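Local coordinates for Lys-gingipain W83 (Porphyromonas gingivalis, PDB 3KM5), which cleaves proteins after lysine as a secreted cysteine protease, this chain being its K2 cleaved adhesin domain, a calcium-binding beta jelly roll with haemolytic activity when isolated, at residues A[16-19]-A[20-23]; A[147-150]-A[151-155]. All blocks are in the same frame, centred on the assembly; numbering follows the deposited sequence.

Interaction 1 of 2, residues A[16-19]-A[20-23]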
loop_
_atom_site.group_PDB
_atom_site.type_symbol
_atom_site.label_atom_id
_atom_site.label_comp_id
_atom_site.label_asym_id
_atom_site.label_seq_id
_atom_site.Cartn_x
_atom_site.Cartn_y
_atom_site.Cartn_z
ATOM N N GLU A 16 -7.666 2.776 -10.810
ATOM C CA GLU A 16 -8.576 3.511 -9.940
ATOM C C GLU A 16 -8.201 3.378 -8.497
ATOM O O GLU A 16 -7.491 2.437 -8.130
ATOM C CB GLU A 16 -9.993 2.965 -10.078
ATOM C CG GLU A 16 -10.531 3.021 -11.475
ATOM C CD GLU A 16 -10.647 4.424 -12.060
ATOM O OE1 GLU A 16 -10.818 5.409 -11.309
ATOM O OE2 GLU A 16 -10.529 4.501 -13.286
ATOM N N ALA A 17 -8.669 4.316 -7.667
ATOM C CA ALA A 17 -8.553 4.196 -6.231
ATOM C C ALA A 17 -9.399 2.995 -5.851
ATOM O O ALA A 17 -10.410 2.704 -6.488
ATOM C CB ALA A 17 -9.050 5.470 -5.496
ATOM N N PRO A 18 -8.989 2.270 -4.813
ATOM C CA PRO A 18 -9.734 1.099 -4.437
ATOM C C PRO A 18 -11.163 1.402 -4.017
ATOM O O PRO A 18 -11.444 2.402 -3.361
ATOM C CB PRO A 18 -8.964 0.548 -3.231
ATOM C CG PRO A 18 -7.724 1.211 -3.238
ATOM C CD PRO A 18 -7.883 2.531 -3.877
ATOM N N ALA A 19 -12.044 0.494 -4.386
ATOM C CA ALA A 19 -13.430 0.552 -4.009
ATOM C C ALA A 19 -13.505 0.468 -2.472
ATOM O O ALA A 19 -12.814 -0.326 -1.860
ATOM C CB ALA A 19 -14.154 -0.632 -4.674
ATOM N N GLU A 20 -14.308 1.308 -1.852
ATOM C CA GLU A 20 -14.501 1.290 -0.384
ATOM C C GLU A 20 -13.329 1.799 0.455
ATOM O O GLU A 20 -13.357 1.639 1.672
ATOM C CB GLU A 20 -14.839 -0.111 0.148
ATOM C CG GLU A 20 -16.069 -0.773 -0.434
ATOM C CD GLU A 20 -16.529 -1.939 0.443
ATOM O OE1 GLU A 20 -17.506 -1.766 1.197
ATOM O OE2 GLU A 20 -15.876 -3.004 0.421
ATOM N N TRP A 21 -12.358 2.436 -0.173
ATOM C CA TRP A 21 -11.289 3.139 0.547
ATOM C C TRP A 21 -11.332 4.575 0.096
ATOM O O TRP A 21 -11.857 4.882 -0.987
ATOM C CB TRP A 21 -9.899 2.545 0.234
ATOM C CG TRP A 21 -9.726 1.143 0.741
ATOM C CD1 TRP A 21 -10.381 0.026 0.303
ATOM C CD2 TRP A 21 -8.922 0.709 1.859
ATOM N NE1 TRP A 21 -10.001 -1.065 1.040
ATOM C CE2 TRP A 21 -9.097 -0.679 1.988
ATOM C CE3 TRP A 21 -8.038 1.360 2.720
ATOM C CZ2 TRP A 21 -8.460 -1.419 2.958
ATOM C CZ3 TRP A 21 -7.376 0.619 3.691
ATOM C CH2 TRP A 21 -7.590 -0.764 3.812
ATOM N N THR A 22 -10.774 5.464 0.893
ATOM C CA THR A 22 -10.511 6.806 0.407
ATOM C C THR A 22 -9.010 7.053 0.395
ATOM O O THR A 22 -8.272 6.284 0.991
ATOM C CB THR A 22 -11.248 7.874 1.219
ATOM O OG1 THR A 22 -10.942 7.738 2.595
ATOM C CG2 THR A 22 -12.799 7.781 1.039
ATOM N N THR A 23 -8.568 8.094 -0.278
ATOM C CA THR A 23 -7.170 8.385 -0.388
ATOM C C THR A 23 -6.944 9.877 -0.198
ATOM O O THR A 23 -7.837 10.708 -0.414
ATOM C CB THR A 23 -6.591 7.992 -1.749
ATOM O OG1 THR A 23 -7.185 8.809 -2.772
ATOM C CG2 THR A 23 -6.814 6.521 -2.096
#
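P18 and W21 are the first and last residues of a type II beta turn, closed by a weak bond from W21 N to P18 O at 3.3 Å, with an N-H...O angle of 158°. E20 sits at the third position with a positive phi of 72°, the left-handed conformation that a type II turn demands there, one easiest for glycine and here taken by a glutamate. The side chains of the two end residues meet beside the turn. The proline ring reaches the indole with its CB, which lies 3.8 Å from W21 CD1 and approaches obliquely. The indole comes back beside the turn because its CG stands anti to the carbonyl carbon (chi1 -66°). Its edge then receives A19 O almost in the ring plane, 3.3 Å from W21 CD1. Outside the turn, A17 CB and T23 CG2 touch at 4.2 Å, a light methyl contact leading into strand 22-25. W21 NE1 is hydrogen-bonded to E7, and L69, I174 and F176 pack on the indole; P18 also rests on L69. The weak bond across the turn is thus accompanied by apolar packing of the buried pair P18 and W21 just before strand 22-25, with NE1, the indole's polar atom, satisfied by E7.

Interaction 2 of 2, residues A[147-150]-A[151-155]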
loop_
_atom_site.group_PDB
_atom_site.type_symbol
_atom_site.label_atom_id
_atom_site.label_comp_id
_atom_site.label_asym_id
_atom_site.label_seq_id
_atom_site.Cartn_x
_atom_site.Cartn_y
_atom_site.Cartn_z
ATOM N N VAL A 147 -0.375 -5.992 13.005
ATOM C CA VAL A 147 -0.249 -4.763 13.764
ATOM C C VAL A 147 -1.430 -4.638 14.718
ATOM O O VAL A 147 -2.590 -4.776 14.323
ATOM C CB VAL A 147 -0.207 -3.567 12.816
ATOM C CG1 VAL A 147 -0.246 -2.242 13.586
ATOM C CG2 VAL A 147 1.064 -3.657 11.986
ATOM N N ASP A 148 -1.125 -4.409 15.983
ATOM C CA ASP A 148 -2.126 -4.240 17.022
ATOM C C ASP A 148 -2.844 -2.887 16.819
ATOM O O ASP A 148 -2.195 -1.887 16.559
ATOM C CB ASP A 148 -1.466 -4.206 18.415
ATOM C CG ASP A 148 -0.762 -5.480 18.813
ATOM O OD1 ASP A 148 -0.937 -6.532 18.181
ATOM O OD2 ASP A 148 -0.040 -5.402 19.834
ATOM N N LEU A 149 -4.181 -2.870 16.926
ATOM C CA LEU A 149 -4.942 -1.626 16.805
ATOM C C LEU A 149 -5.451 -1.164 18.175
ATOM O O LEU A 149 -6.063 -1.965 18.890
ATOM C CB LEU A 149 -6.094 -1.785 15.829
ATOM C CG LEU A 149 -5.711 -2.280 14.436
ATOM C CD1 LEU A 149 -6.963 -2.568 13.616
ATOM C CD2 LEU A 149 -4.857 -1.270 13.749
ATOM N N PRO A 150 -5.140 0.080 18.563
ATOM C CA PRO A 150 -5.592 0.601 19.863
ATOM C C PRO A 150 -7.092 0.582 19.978
ATOM O O PRO A 150 -7.814 0.670 18.984
ATOM C CB PRO A 150 -5.093 2.042 19.862
ATOM C CG PRO A 150 -4.009 2.100 18.841
ATOM C CD PRO A 150 -4.290 1.036 17.848
ATOM N N ALA A 151 -7.563 0.444 21.203
ATOM C CA ALA A 151 -8.977 0.520 21.469
ATOM C C ALA A 151 -9.540 1.834 20.947
ATOM O O ALA A 151 -8.954 2.888 21.132
ATOM C CB ALA A 151 -9.201 0.442 22.962
ATOM N N GLY A 152 -10.684 1.766 20.326
ATOM C CA GLY A 152 -11.303 2.959 19.741
ATOM C C GLY A 152 -10.973 3.206 18.262
ATOM O O GLY A 152 -11.544 4.086 17.639
ATOM N N THR A 153 -10.065 2.413 17.682
ATOM C CA THR A 153 -9.730 2.564 16.262
ATOM C C THR A 153 -11.013 2.518 15.435
ATOM O O THR A 153 -11.807 1.576 15.535
ATOM C CB THR A 153 -8.777 1.467 15.808
ATOM O OG1 THR A 153 -7.496 1.646 16.433
ATOM C CG2 THR A 153 -8.623 1.462 14.267
ATOM N N LYS A 154 -11.195 3.524 14.579
ATOM C CA LYS A 154 -12.321 3.616 13.664
ATOM C C LYS A 154 -11.885 3.505 12.190
ATOM O O LYS A 154 -12.555 2.889 11.379
ATOM C CB LYS A 154 -13.042 4.942 13.898
ATOM C CG LYS A 154 -14.214 5.235 12.986
ATOM C CD LYS A 154 -14.998 6.432 13.546
ATOM C CE LYS A 154 -16.151 6.859 12.686
ATOM N NZ LYS A 154 -16.551 8.244 13.085
ATOM N N TYR A 155 -10.766 4.140 11.853
ATOM C CA TYR A 155 -10.190 4.054 10.511
ATOM C C TYR A 155 -8.745 3.670 10.626
ATOM O O TYR A 155 -8.048 4.114 11.538
ATOM C CB TYR A 155 -10.305 5.391 9.762
ATOM C CG TYR A 155 -11.712 5.945 9.620
ATOM C CD1 TYR A 155 -12.582 5.465 8.640
ATOM C CD2 TYR A 155 -12.178 6.947 10.462
ATOM C CE1 TYR A 155 -13.850 5.975 8.491
ATOM C CE2 TYR A 155 -13.473 7.457 10.324
ATOM C CZ TYR A 155 -14.298 6.966 9.347
ATOM O OH TYR A 155 -15.568 7.524 9.248
#
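T153 folds back on P150 to finish a type II beta turn, and its side chain adds a second bond to the usual one. The CB of T153 lies 3.4 Å from P150 O, close enough for the hydroxyl beyond it to reach the same carbonyl. OG1 stands anti to the carbonyl carbon, beside the backbone N (chi1 -68°), and from there donates to P150 O over 2.7 Å. The backbone N of T153 donates to P150 O as well, at 3.1 Å. The hydroxyl arrives close to the carbonyl plane, tilted from it by 16°, whereas the N-H comes in at a steeper 31°. Two donors from one residue thus grip a single oxygen, which probably holds the rotation about the threonine CA-CB bond as well as closing the turn. T153 OG1 also lies 3.6 Å from P150 CD and 3.8 Å from L149 CB, carbon neighbours rather than bonding partners. The other branch, CG2, stands anti to the backbone N, and the side chain packs on I99. G152 takes the third position with a positive phi, where a side chain would be jammed against the carbonyl oxygen of A151. The turn begins the connection from strand 143-148 to strand 155-161, which belong to different sheets. L149 rests on V80 of strand 79-86 and on I99 of strand 95-100, while P150 touches I99 and V112, so residues of the turn and just before it touch strands of both sheets. Just beyond it, K154 and Y155 both face S100 in a classic beta bulge, through which the chain enters strand 155-161.

Read from the N terminus, interaction 1 comes first: its turn ends the loop after strand 5-7 and delivers the chain into strand 22-25, an outermost strand of the five-stranded sheet. Interaction 2 follows more than a hundred residues later, where the chain leaves strand 143-148 of the six-stranded sheet for strand 155-161, inside the five-stranded one. Each closes a short local turn, and the two lie in series, neither nested nor crossing. The centres of interactions 1 and 2 are about 20 Å apart, and the two do not touch. Both turns carry the chain between the two sheets of the jelly roll, and strand 66-70 separates the strands they enter.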